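PDB 2V0P: type 2A phosphatase-associated protein 42 from Saccharomyces cerevisiae, which binds the catalytic subunits of type 2A-like protein phosphatases and inhibits the phosphatase SIT4 within the TOR nutrient-signalling pathway. Local coordinates for residues A[67-78]-A[200-211]. Sequence-based numbering, arbitrary orientation.
Sequences TASIKFLAVDYY and LRELYLMRLHHF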
loop_
_atom_site.group_PDB
_atom_site.type_symbol
_atom_site.label_atom_id
_atom_site.label_comp_id
_atom_site.label_asym_id
_atom_site.label_seq_id
_atom_site.Cartn_x
_atom_site.Cartn_y
_atom_site.Cartn_z
ATOM N N THR A 67 10.479 -20.736 -34.989
ATOM C CA THR A 67 9.973 -21.204 -33.688
ATOM C C THR A 67 10.927 -20.881 -32.558
ATOM O O THR A 67 10.520 -20.420 -31.531
ATOM C CB THR A 67 9.551 -22.705 -33.734
ATOM O OG1 THR A 67 8.389 -22.805 -34.527
ATOM C CG2 THR A 67 9.212 -23.249 -32.337
ATOM N N ALA A 68 12.217 -21.114 -32.764
ATOM C CA ALA A 68 13.164 -20.934 -31.724
ATOM C C ALA A 68 13.418 -19.443 -31.395
ATOM O O ALA A 68 13.912 -19.181 -30.379
ATOM C CB ALA A 68 14.429 -21.682 -32.022
ATOM N N SER A 69 13.037 -18.521 -32.267
ATOM C CA SER A 69 13.160 -17.101 -32.112
ATOM C C SER A 69 12.015 -16.503 -31.212
ATOM O O SER A 69 12.061 -15.361 -30.817
ATOM C CB SER A 69 13.112 -16.404 -33.457
ATOM O OG SER A 69 14.235 -16.735 -34.310
ATOM N N ILE A 70 10.993 -17.289 -30.964
ATOM C CA ILE A 70 9.783 -16.793 -30.332
ATOM C C ILE A 70 10.186 -16.473 -28.858
ATOM O O ILE A 70 9.703 -15.513 -28.335
ATOM C CB ILE A 70 8.679 -17.827 -30.409
ATOM C CG1 ILE A 70 8.132 -17.919 -31.856
ATOM C CG2 ILE A 70 7.544 -17.516 -29.406
ATOM C CD1 ILE A 70 6.999 -18.896 -31.994
ATOM N N LYS A 71 11.044 -17.298 -28.272
ATOM C CA LYS A 71 11.606 -17.160 -26.925
ATOM C C LYS A 71 12.040 -15.717 -26.644
ATOM O O LYS A 71 11.838 -15.218 -25.595
ATOM C CB LYS A 71 12.893 -17.988 -26.803
ATOM C CG LYS A 71 12.716 -19.375 -26.252
ATOM C CD LYS A 71 13.951 -20.296 -26.512
ATOM C CE LYS A 71 15.230 -19.597 -27.041
ATOM N NZ LYS A 71 15.542 -20.042 -28.495
ATOM N N PHE A 72 12.674 -15.105 -27.634
ATOM C CA PHE A 72 13.331 -13.827 -27.526
ATOM C C PHE A 72 12.374 -12.665 -27.335
ATOM O O PHE A 72 12.795 -11.622 -26.968
ATOM C CB PHE A 72 14.130 -13.541 -28.790
ATOM C CG PHE A 72 15.195 -14.584 -29.095
ATOM C CD1 PHE A 72 15.973 -15.115 -28.092
ATOM C CD2 PHE A 72 15.368 -15.045 -30.386
ATOM C CE1 PHE A 72 16.921 -16.097 -28.366
ATOM C CE2 PHE A 72 16.340 -15.998 -30.689
ATOM C CZ PHE A 72 17.106 -16.530 -29.674
ATOM N N LEU A 73 11.135 -12.805 -27.728
ATOM C CA LEU A 73 10.166 -11.756 -27.529
ATOM C C LEU A 73 10.086 -11.542 -25.973
ATOM O O LEU A 73 9.620 -10.507 -25.495
ATOM C CB LEU A 73 8.807 -12.231 -28.061
ATOM C CG LEU A 73 8.592 -12.236 -29.594
ATOM C CD1 LEU A 73 7.239 -12.813 -29.993
ATOM C CD2 LEU A 73 8.760 -10.843 -30.203
ATOM N N ALA A 74 10.500 -12.526 -25.216
ATOM C CA ALA A 74 10.535 -12.357 -23.693
ATOM C C ALA A 74 11.782 -11.685 -23.039
ATOM O O ALA A 74 11.867 -11.577 -21.789
ATOM C CB ALA A 74 10.250 -13.583 -23.036
ATOM N N VAL A 75 12.723 -11.234 -23.839
ATOM C CA VAL A 75 13.904 -10.595 -23.292
ATOM C C VAL A 75 13.506 -9.398 -22.363
ATOM O O VAL A 75 13.963 -9.328 -21.304
ATOM C CB VAL A 75 14.940 -10.139 -24.313
ATOM C CG1 VAL A 75 15.323 -11.257 -25.290
ATOM C CG2 VAL A 75 14.550 -8.922 -25.030
ATOM N N ASP A 76 12.610 -8.526 -22.776
ATOM C CA ASP A 76 12.198 -7.451 -21.893
ATOM C C ASP A 76 11.472 -7.937 -20.633
ATOM O O ASP A 76 11.582 -7.267 -19.584
ATOM C CB ASP A 76 11.360 -6.461 -22.630
ATOM C CG ASP A 76 12.116 -5.777 -23.724
ATOM O OD1 ASP A 76 13.215 -5.281 -23.428
ATOM O OD2 ASP A 76 11.596 -5.753 -24.865
ATOM N N TYR A 77 10.731 -9.068 -20.716
ATOM C CA TYR A 77 10.097 -9.613 -19.572
ATOM C C TYR A 77 11.177 -9.973 -18.517
ATOM O O TYR A 77 11.041 -9.622 -17.346
ATOM C CB TYR A 77 9.235 -10.824 -19.881
ATOM C CG TYR A 77 8.697 -11.618 -18.720
ATOM C CD1 TYR A 77 7.634 -11.126 -17.878
ATOM C CD2 TYR A 77 9.193 -12.884 -18.442
ATOM C CE1 TYR A 77 7.159 -11.898 -16.837
ATOM C CE2 TYR A 77 8.683 -13.614 -17.423
ATOM C CZ TYR A 77 7.641 -13.070 -16.614
ATOM O OH TYR A 77 7.167 -13.797 -15.626
ATOM N N TYR A 78 12.230 -10.659 -18.970
ATOM C CA TYR A 78 13.227 -11.144 -18.098
ATOM C C TYR A 78 14.055 -9.923 -17.510
ATOM O O TYR A 78 14.479 -9.983 -16.400
ATOM C CB TYR A 78 14.107 -12.187 -18.833
ATOM C CG TYR A 78 13.493 -13.559 -18.757
ATOM C CD1 TYR A 78 12.859 -14.116 -19.829
ATOM C CD2 TYR A 78 13.483 -14.253 -17.556
ATOM C CE1 TYR A 78 12.294 -15.335 -19.749
ATOM C CE2 TYR A 78 12.885 -15.485 -17.450
ATOM C CZ TYR A 78 12.297 -16.018 -18.563
ATOM O OH TYR A 78 11.717 -17.254 -18.495
ATOM N N LEU A 200 6.207 -27.581 -29.787
ATOM C CA LEU A 200 7.172 -26.582 -29.316
ATOM C C LEU A 200 6.712 -25.155 -29.504
ATOM O O LEU A 200 6.799 -24.291 -28.566
ATOM C CB LEU A 200 8.538 -26.764 -29.999
ATOM C CG LEU A 200 9.719 -26.568 -29.067
ATOM C CD1 LEU A 200 9.772 -27.765 -28.124
ATOM C CD2 LEU A 200 11.038 -26.449 -29.853
ATOM N N ARG A 201 6.277 -24.878 -30.711
ATOM C CA ARG A 201 5.810 -23.565 -31.086
ATOM C C ARG A 201 4.633 -23.109 -30.226
ATOM O O ARG A 201 4.535 -21.949 -29.912
ATOM C CB ARG A 201 5.384 -23.540 -32.544
ATOM C CG ARG A 201 5.004 -22.175 -33.032
ATOM C CD ARG A 201 5.047 -22.095 -34.555
ATOM N NE ARG A 201 4.924 -20.706 -34.944
ATOM C CZ ARG A 201 5.936 -19.925 -35.318
ATOM N NH1 ARG A 201 7.195 -20.414 -35.418
ATOM N NH2 ARG A 201 5.675 -18.652 -35.614
ATOM N N GLU A 202 3.723 -24.055 -29.937
ATOM C CA GLU A 202 2.578 -23.793 -29.092
ATOM C C GLU A 202 3.027 -23.479 -27.660
ATOM O O GLU A 202 2.563 -22.546 -27.077
ATOM C CB GLU A 202 1.637 -24.992 -29.121
ATOM C CG GLU A 202 0.466 -24.905 -28.159
ATOM C CD GLU A 202 -0.498 -26.067 -28.308
ATOM O OE1 GLU A 202 -0.033 -27.201 -28.558
ATOM O OE2 GLU A 202 -1.722 -25.853 -28.168
ATOM N N LEU A 203 3.941 -24.278 -27.131
ATOM C CA LEU A 203 4.522 -24.032 -25.831
ATOM C C LEU A 203 5.152 -22.627 -25.682
ATOM O O LEU A 203 4.941 -21.945 -24.672
ATOM C CB LEU A 203 5.492 -25.158 -25.493
ATOM C CG LEU A 203 6.403 -25.097 -24.280
ATOM C CD1 LEU A 203 5.554 -24.897 -23.037
ATOM C CD2 LEU A 203 7.246 -26.367 -24.174
ATOM N N TYR A 204 5.940 -22.211 -26.666
ATOM C CA TYR A 204 6.590 -20.952 -26.647
ATOM C C TYR A 204 5.637 -19.776 -26.643
ATOM O O TYR A 204 5.856 -18.826 -25.913
ATOM C CB TYR A 204 7.608 -20.834 -27.792
ATOM C CG TYR A 204 8.752 -21.795 -27.662
ATOM C CD1 TYR A 204 9.039 -22.419 -26.450
ATOM C CD2 TYR A 204 9.594 -22.038 -28.737
ATOM C CE1 TYR A 204 10.123 -23.304 -26.325
ATOM C CE2 TYR A 204 10.662 -22.916 -28.627
ATOM C CZ TYR A 204 10.938 -23.529 -27.420
ATOM O OH TYR A 204 12.031 -24.387 -27.329
ATOM N N LEU A 205 4.615 -19.852 -27.452
ATOM C CA LEU A 205 3.539 -18.893 -27.502
ATOM C C LEU A 205 2.751 -18.859 -26.201
ATOM O O LEU A 205 2.410 -17.803 -25.804
ATOM C CB LEU A 205 2.596 -19.125 -28.652
ATOM C CG LEU A 205 3.267 -18.883 -30.021
ATOM C CD1 LEU A 205 2.431 -19.473 -31.087
ATOM C CD2 LEU A 205 3.492 -17.401 -30.251
HETATM N N MSE A 206 2.417 -20.020 -25.645
HETATM C CA MSE A 206 1.693 -20.111 -24.360
HETATM C C MSE A 206 2.566 -19.547 -23.247
HETATM O O MSE A 206 2.070 -18.974 -22.262
HETATM C CB MSE A 206 1.280 -21.558 -24.041
HETATM C CG MSE A 206 0.290 -21.697 -22.855
HETATM SE SE MSE A 206 -1.400 -20.786 -23.256
HETATM C CE MSE A 206 -2.062 -21.929 -24.702
ATOM N N ARG A 207 3.861 -19.764 -23.362
ATOM C CA ARG A 207 4.746 -19.251 -22.374
ATOM C C ARG A 207 4.682 -17.679 -22.397
ATOM O O ARG A 207 4.486 -17.032 -21.365
ATOM C CB ARG A 207 6.112 -19.901 -22.536
ATOM C CG ARG A 207 7.186 -19.403 -21.629
ATOM C CD ARG A 207 8.374 -20.336 -21.738
ATOM N NE ARG A 207 8.041 -21.632 -21.161
ATOM C CZ ARG A 207 8.576 -22.794 -21.523
ATOM N NH1 ARG A 207 9.488 -22.867 -22.495
ATOM N NH2 ARG A 207 8.181 -23.900 -20.909
ATOM N N LEU A 208 4.733 -17.077 -23.581
ATOM C CA LEU A 208 4.613 -15.621 -23.662
ATOM C C LEU A 208 3.265 -15.175 -23.055
ATOM O O LEU A 208 3.180 -14.170 -22.380
ATOM C CB LEU A 208 4.754 -15.129 -25.118
ATOM C CG LEU A 208 6.177 -15.355 -25.616
ATOM C CD1 LEU A 208 6.214 -14.981 -27.119
ATOM C CD2 LEU A 208 7.235 -14.584 -24.918
ATOM N N HIS A 209 2.222 -15.945 -23.337
ATOM C CA HIS A 209 0.895 -15.637 -22.852
ATOM C C HIS A 209 0.927 -15.531 -21.302
ATOM O O HIS A 209 0.414 -14.598 -20.796
ATOM C CB HIS A 209 -0.096 -16.703 -23.331
ATOM C CG HIS A 209 -1.522 -16.268 -23.262
ATOM N ND1 HIS A 209 -2.523 -16.874 -23.995
ATOM C CD2 HIS A 209 -2.105 -15.247 -22.596
ATOM C CE1 HIS A 209 -3.670 -16.274 -23.729
ATOM N NE2 HIS A 209 -3.437 -15.281 -22.896
ATOM N N HIS A 210 1.593 -16.456 -20.627
ATOM C CA HIS A 210 1.594 -16.574 -19.196
ATOM C C HIS A 210 2.404 -15.382 -18.713
ATOM O O HIS A 210 1.970 -14.697 -17.828
ATOM C CB HIS A 210 2.190 -17.904 -18.773
ATOM C CG HIS A 210 2.642 -17.952 -17.365
ATOM N ND1 HIS A 210 3.969 -18.086 -17.016
ATOM C CD2 HIS A 210 1.961 -17.827 -16.205
ATOM C CE1 HIS A 210 4.082 -18.050 -15.699
ATOM N NE2 HIS A 210 2.877 -17.896 -15.186
ATOM N N PHE A 211 3.535 -15.117 -19.391
ATOM C CA PHE A 211 4.346 -13.938 -19.086
ATOM C C PHE A 211 3.600 -12.593 -19.104
ATOM O O PHE A 211 3.789 -11.763 -18.199
ATOM C CB PHE A 211 5.600 -13.916 -19.946
ATOM C CG PHE A 211 6.494 -15.073 -19.735
ATOM C CD1 PHE A 211 6.397 -15.873 -18.646
ATOM C CD2 PHE A 211 7.544 -15.312 -20.665
ATOM C CE1 PHE A 211 7.300 -16.954 -18.444
ATOM C CE2 PHE A 211 8.424 -16.346 -20.488
ATOM C CZ PHE A 211 8.316 -17.183 -19.391
#
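F211 and Y77 form an offset stack, centroids 4.3 Å apart and planes inclined by 14°, at one end of a contact in the N-terminal, tetratricopeptide-repeat-like domain of TAP42, where the largely helical segment 67-78, leading into helix 75-83, packs on helix 199-231. The CB of Y77 points to helix 199-231, and with CG anti to the backbone N (chi1 170°) the ring presents a face to F211. F211 CB sits over the centre of that ring as a CH-pi contact, and the F211 ring is shifted toward the CD2-CE2 side of Y77, with F211 CD1 3.4 Å from Y77 CE2. Y78 completes the aromatic cluster, its OH touching F211 CZ obliquely. The Y77 hydroxyl is hydrogen-bonded to D214 OD2, so the ring is held at both its face and its polar end.

In the middle, L208 splits its branches: CD1 meets I70 CG2 and L73 CD1, while CD2 lies 3.7 Å from A74 CB. I70 CG2 also packs on Y204 CB, and the Y204 ring presents its edge, at CD2, to T67 O.

At the other end R201, extended from CG to NE, donates from NH1 to T67 OG1 at 2.8 Å, close to the guanidinium plane, with an N-H...O angle of 155°. I70 CD1 covers one guanidinium face, 3.6 Å from R201 CZ. Apolar and aromatic packing thus supplies most of the contact, while two hydrogen bonds, R201 NH1 to T67 OG1 and R201 NH2 to V65 O, would limit guanidinium rotation at the partly exposed T67 end.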